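Local coordinates for putative uncharacterized protein smu.1377c (Streptococcus mutans, PDB 3L7V) that is not characterised in detail but may bind double-stranded RNA and act in tRNA modification, at residues Tyr68-Ser73 with Met183-Ala189; Glu123-Leu127 with Lys275-His279. One frame throughout, in Å; residues are numbered along the deposited sequence.

Interaction 1: Tyr68-Ser73 with Met183-Ala189. With SO4 (sulfate ion), chain B.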
# COMPACT_ATOMS: atom_id res chain seq x y z
N TYR A 68 -1.22 6.70 -9.93
CA TYR A 68 -1.20 7.81 -8.95
C TYR A 68 -1.98 7.49 -7.66
O TYR A 68 -3.05 6.87 -7.71
CB TYR A 68 -1.70 9.13 -9.59
CG TYR A 68 -0.68 9.70 -10.56
CD1 TYR A 68 -0.72 9.41 -11.92
CD2 TYR A 68 0.39 10.48 -10.10
CE1 TYR A 68 0.24 9.90 -12.79
CE2 TYR A 68 1.36 10.96 -10.96
CZ TYR A 68 1.28 10.68 -12.30
OH TYR A 68 2.25 11.16 -13.15
N ILE A 69 -1.41 7.88 -6.51
CA ILE A 69 -2.05 7.72 -5.21
C ILE A 69 -2.18 9.05 -4.46
O ILE A 69 -1.39 9.98 -4.66
CB ILE A 69 -1.27 6.74 -4.26
CG1 ILE A 69 0.17 7.22 -4.03
CG2 ILE A 69 -1.31 5.32 -4.79
CD1 ILE A 69 1.08 6.22 -3.29
N ILE A 70 -3.20 9.12 -3.59
CA ILE A 70 -3.30 10.16 -2.58
C ILE A 70 -2.68 9.69 -1.25
O ILE A 70 -2.98 8.59 -0.79
CB ILE A 70 -4.78 10.57 -2.38
CG1 ILE A 70 -5.41 10.91 -3.73
CG2 ILE A 70 -4.89 11.73 -1.38
CD1 ILE A 70 -6.93 10.92 -3.74
N MSE A 71 -1.82 10.52 -0.66
CA MSE A 71 -1.02 10.19 0.52
C MSE A 71 -1.25 11.16 1.68
O MSE A 71 -1.26 12.39 1.48
CB MSE A 71 0.48 10.26 0.18
CG MSE A 71 1.08 9.07 -0.53
SE MSE A 71 3.03 9.28 -0.77
CE MSE A 71 3.49 10.05 0.99
N THR A 72 -1.41 10.61 2.89
CA THR A 72 -1.56 11.40 4.13
C THR A 72 -1.00 10.66 5.35
O THR A 72 -0.66 9.47 5.26
CB THR A 72 -3.05 11.81 4.42
OG1 THR A 72 -3.88 10.66 4.57
CG2 THR A 72 -3.58 12.67 3.32
N SER A 73 -0.90 11.35 6.49
CA SER A 73 -0.34 10.75 7.70
C SER A 73 -1.13 10.99 9.01
O SER A 73 -0.64 10.65 10.09
CB SER A 73 1.14 11.13 7.87
OG SER A 73 1.27 12.48 8.28
N MSE A 183 4.07 7.22 10.41
CA MSE A 183 3.56 6.37 9.33
C MSE A 183 2.90 7.16 8.17
O MSE A 183 2.51 8.31 8.35
CB MSE A 183 2.55 5.36 9.89
CG MSE A 183 3.10 4.38 10.93
SE MSE A 183 1.65 3.44 11.90
CE MSE A 183 0.80 2.58 10.37
N VAL A 184 2.77 6.54 7.00
CA VAL A 184 2.08 7.16 5.85
C VAL A 184 1.01 6.23 5.24
O VAL A 184 1.23 5.03 5.11
CB VAL A 184 3.09 7.60 4.74
CG1 VAL A 184 2.37 7.88 3.44
CG2 VAL A 184 3.88 8.81 5.18
N TYR A 185 -0.16 6.79 4.91
CA TYR A 185 -1.31 6.01 4.44
C TYR A 185 -1.76 6.47 3.06
O TYR A 185 -1.45 7.59 2.65
CB TYR A 185 -2.49 6.11 5.42
CG TYR A 185 -2.10 6.00 6.88
CD1 TYR A 185 -2.12 7.11 7.72
CD2 TYR A 185 -1.69 4.78 7.41
CE1 TYR A 185 -1.75 7.01 9.05
CE2 TYR A 185 -1.32 4.67 8.74
CZ TYR A 185 -1.35 5.79 9.55
OH TYR A 185 -0.98 5.68 10.88
N ALA A 186 -2.51 5.62 2.35
CA ALA A 186 -2.82 5.90 0.95
C ALA A 186 -4.05 5.22 0.38
O ALA A 186 -4.57 4.25 0.93
CB ALA A 186 -1.62 5.60 0.06
N SER A 187 -4.46 5.74 -0.77
CA SER A 187 -5.58 5.26 -1.58
C SER A 187 -5.28 5.74 -3.00
O SER A 187 -4.54 6.71 -3.19
CB SER A 187 -6.88 5.87 -1.06
OG SER A 187 -8.00 5.08 -1.38
N SER A 188 -5.84 5.09 -4.02
CA SER A 188 -5.51 5.47 -5.39
C SER A 188 -6.18 6.78 -5.79
O SER A 188 -7.27 7.10 -5.32
CB SER A 188 -5.83 4.36 -6.40
OG SER A 188 -7.23 4.18 -6.57
N ALA A 189 -5.51 7.53 -6.67
CA ALA A 189 -5.97 8.84 -7.13
C ALA A 189 -6.93 8.72 -8.32
O ALA A 189 -6.55 8.98 -9.47
CB ALA A 189 -4.77 9.74 -7.49
S SO4 B . -6.77 1.05 -3.52
O1 SO4 B . -7.02 0.58 -2.15
O2 SO4 B . -7.33 0.10 -4.47
O3 SO4 B . -7.40 2.35 -3.71
O4 SO4 B . -5.32 1.12 -3.76
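Selenomethionine Met71 and Val184 meet on the sheet face that also carries Ala186. The Met71 chain bends at its last torsion (chi3 41°), which brings CE against Val184 CG1 at 3.5 Å, closer than methyl groups usually come. Ala186 is the hollow beside this bump: its small CB stands 4.3 Å from Ile69 CD1 and 4.4 Å from Met71 CG, so the Ile69 chain reaches over it while Met71 borders it. Near the far end of the pairing Ala189 is the bump. Its CB fits between Tyr68 and Ile70, 3.8 Å from Tyr68 CB and 4.0 Å from Ile70 CG1. On the face shared by Ile70, Thr72 and Ser187, the Tyr185 ring runs past Thr72 O and Ser73 O, which stand oblique to it. Behind these shapes is an antiparallel pairing of strands 67-72 and 185-188 inside the mixed sheet of the YrdC-like fold. Ile70 with Ser187 and Thr72 with Tyr185 are its hydrogen-bonded pairs, and the Tyr185 N to Thr72 O bond is nearly straight (170°). Ala189 N, in contrast, comes to Tyr68 O from above the carbonyl plane, 38° out of it, where the chain is leaving the strand. Strand 59-64 flanks this pair on one side and strand 94-96 on the other, while helix 75-85 packs on Ile70, Thr72 and Ser187. Ser188 diverges from Ile69, and its backbone N donates to sulfate O3 at 3.2 Å; Arg268 NH1 also binds this ion, which probably came from the crystallisation liquor.

Interaction 2: Glu123-Leu127 with Lys275-His279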
# COMPACT_ATOMS: atom_id res chain seq x y z
N GLU A 123 13.99 -8.64 -4.69
CA GLU A 123 13.80 -8.60 -6.14
C GLU A 123 13.01 -7.39 -6.62
O GLU A 123 12.77 -7.23 -7.82
CB GLU A 123 13.16 -9.90 -6.61
CG GLU A 123 14.03 -11.11 -6.31
CD GLU A 123 13.52 -12.38 -6.95
OE1 GLU A 123 12.46 -12.33 -7.62
OE2 GLU A 123 14.18 -13.43 -6.79
N ASP A 124 12.62 -6.53 -5.69
CA ASP A 124 11.91 -5.30 -6.01
C ASP A 124 10.57 -5.52 -6.73
O ASP A 124 10.32 -4.95 -7.79
CB ASP A 124 12.79 -4.35 -6.83
CG ASP A 124 12.09 -3.03 -7.16
OD1 ASP A 124 11.08 -2.71 -6.49
OD2 ASP A 124 12.53 -2.31 -8.09
N ILE A 125 9.70 -6.34 -6.15
CA ILE A 125 8.37 -6.55 -6.71
C ILE A 125 7.28 -5.96 -5.81
O ILE A 125 7.26 -6.23 -4.61
CB ILE A 125 8.04 -8.02 -6.93
CG1 ILE A 125 9.11 -8.72 -7.78
CG2 ILE A 125 6.69 -8.13 -7.61
CD1 ILE A 125 9.03 -10.24 -7.69
N LEU A 126 6.39 -5.18 -6.41
CA LEU A 126 5.26 -4.60 -5.69
C LEU A 126 4.32 -5.68 -5.10
O LEU A 126 3.84 -6.56 -5.83
CB LEU A 126 4.50 -3.60 -6.60
CG LEU A 126 3.03 -3.20 -6.38
CD1 LEU A 126 2.61 -3.11 -4.93
CD2 LEU A 126 2.72 -1.89 -7.09
N LEU A 127 4.06 -5.59 -3.80
CA LEU A 127 3.27 -6.62 -3.11
C LEU A 127 2.46 -6.05 -1.94
O LEU A 127 3.00 -5.29 -1.14
CB LEU A 127 4.22 -7.74 -2.60
CG LEU A 127 3.67 -8.85 -1.71
CD1 LEU A 127 2.91 -9.90 -2.55
CD2 LEU A 127 4.80 -9.51 -0.93
N LYS A 275 5.11 -13.72 -11.55
CA LYS A 275 6.24 -13.93 -10.63
C LYS A 275 5.78 -14.22 -9.21
O LYS A 275 6.42 -14.98 -8.48
CB LYS A 275 7.19 -12.73 -10.63
CG LYS A 275 7.96 -12.53 -11.94
CD LYS A 275 8.62 -11.15 -11.96
CE LYS A 275 9.36 -10.91 -13.27
NZ LYS A 275 9.97 -9.55 -13.32
N ILE A 276 4.67 -13.61 -8.80
CA ILE A 276 4.15 -13.81 -7.45
C ILE A 276 3.56 -15.20 -7.19
O ILE A 276 3.71 -15.75 -6.09
CB ILE A 276 3.17 -12.66 -7.09
CG1 ILE A 276 3.97 -11.34 -7.04
CG2 ILE A 276 2.47 -12.93 -5.77
CD1 ILE A 276 3.15 -10.07 -7.04
N MSE A 277 2.91 -15.79 -8.18
CA MSE A 277 2.36 -17.14 -8.04
C MSE A 277 3.50 -18.19 -8.02
O MSE A 277 3.44 -19.17 -7.29
CB MSE A 277 1.33 -17.43 -9.14
CG MSE A 277 0.08 -16.51 -9.13
SE MSE A 277 -1.35 -17.03 -10.40
CE MSE A 277 -0.39 -16.78 -12.08
N MSE A 278 4.53 -17.96 -8.82
CA MSE A 278 5.74 -18.77 -8.78
C MSE A 278 6.39 -18.75 -7.38
O MSE A 278 6.85 -19.78 -6.90
CB MSE A 278 6.74 -18.32 -9.86
CG MSE A 278 7.92 -19.26 -10.09
SE MSE A 278 7.44 -21.02 -10.87
CE MSE A 278 7.51 -22.15 -9.28
N HIS A 279 6.39 -17.59 -6.72
CA HIS A 279 6.95 -17.49 -5.37
C HIS A 279 6.01 -18.12 -4.35
O HIS A 279 6.46 -18.68 -3.35
CB HIS A 279 7.22 -16.04 -4.97
CG HIS A 279 8.39 -15.42 -5.67
ND1 HIS A 279 8.38 -14.11 -6.11
CD2 HIS A 279 9.60 -15.92 -6.01
CE1 HIS A 279 9.53 -13.83 -6.69
NE2 HIS A 279 10.29 -14.91 -6.64
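Glu123 reaches across to His279 with a chain extended beyond CG, bringing OE1 to 3.4 Å from CE1 at the edge of the imidazole. The carboxylate and ring planes are 62° apart, and the approach is a polar contact without a hydrogen bond. Asp124 then turns the backbone in a Schellman motif that closes the preceding helix, and its own carboxylate forms a salt bridge with Lys65. The turn delivers Ile125, whose side chain divides its two branches between two partners. With CG1 beside the backbone N (chi1 -54°), CD1 runs to the His279 ring and touches CE1 in the ring plane at 3.8 Å, whereas CG2 passes alongside Ile276 and lies 4.1 Å from its CD1. Leu126 points its side chain away, but its carbonyl O is 3.8 Å from Ile276 CD1. At Leu127, CD1 approaches Ile276 CG2 more loosely, at 4.4 Å. His120 of helix 111-123 touches Ile125, Leu127 and Ile276 and meets the His279 ring edge-to-face. The connection from helix 111-123 to strand 127-132 is thus packed against helix 273-283, near the C-terminal end of the chain.

Two ways of joining distant sequence are combined here: interaction 1 by backbone pairing of strands within the sheet, interaction 2 by side chains between a connecting loop and a helix. Their centres lie about 22 Å apart and their nearest atoms about 9 Å, without touching. Along the chain the segments alternate: 68-73, 123-127, 183-189, then 275-279. The same sheet links them, since strand 127-132, which begins at the end of 123-127, lies three places beyond 185-188, with 94-96 and 158-163 between. The interleaved order ties the C-terminal helix 273-283 to the part of the chain lying between the two strands of interaction 1.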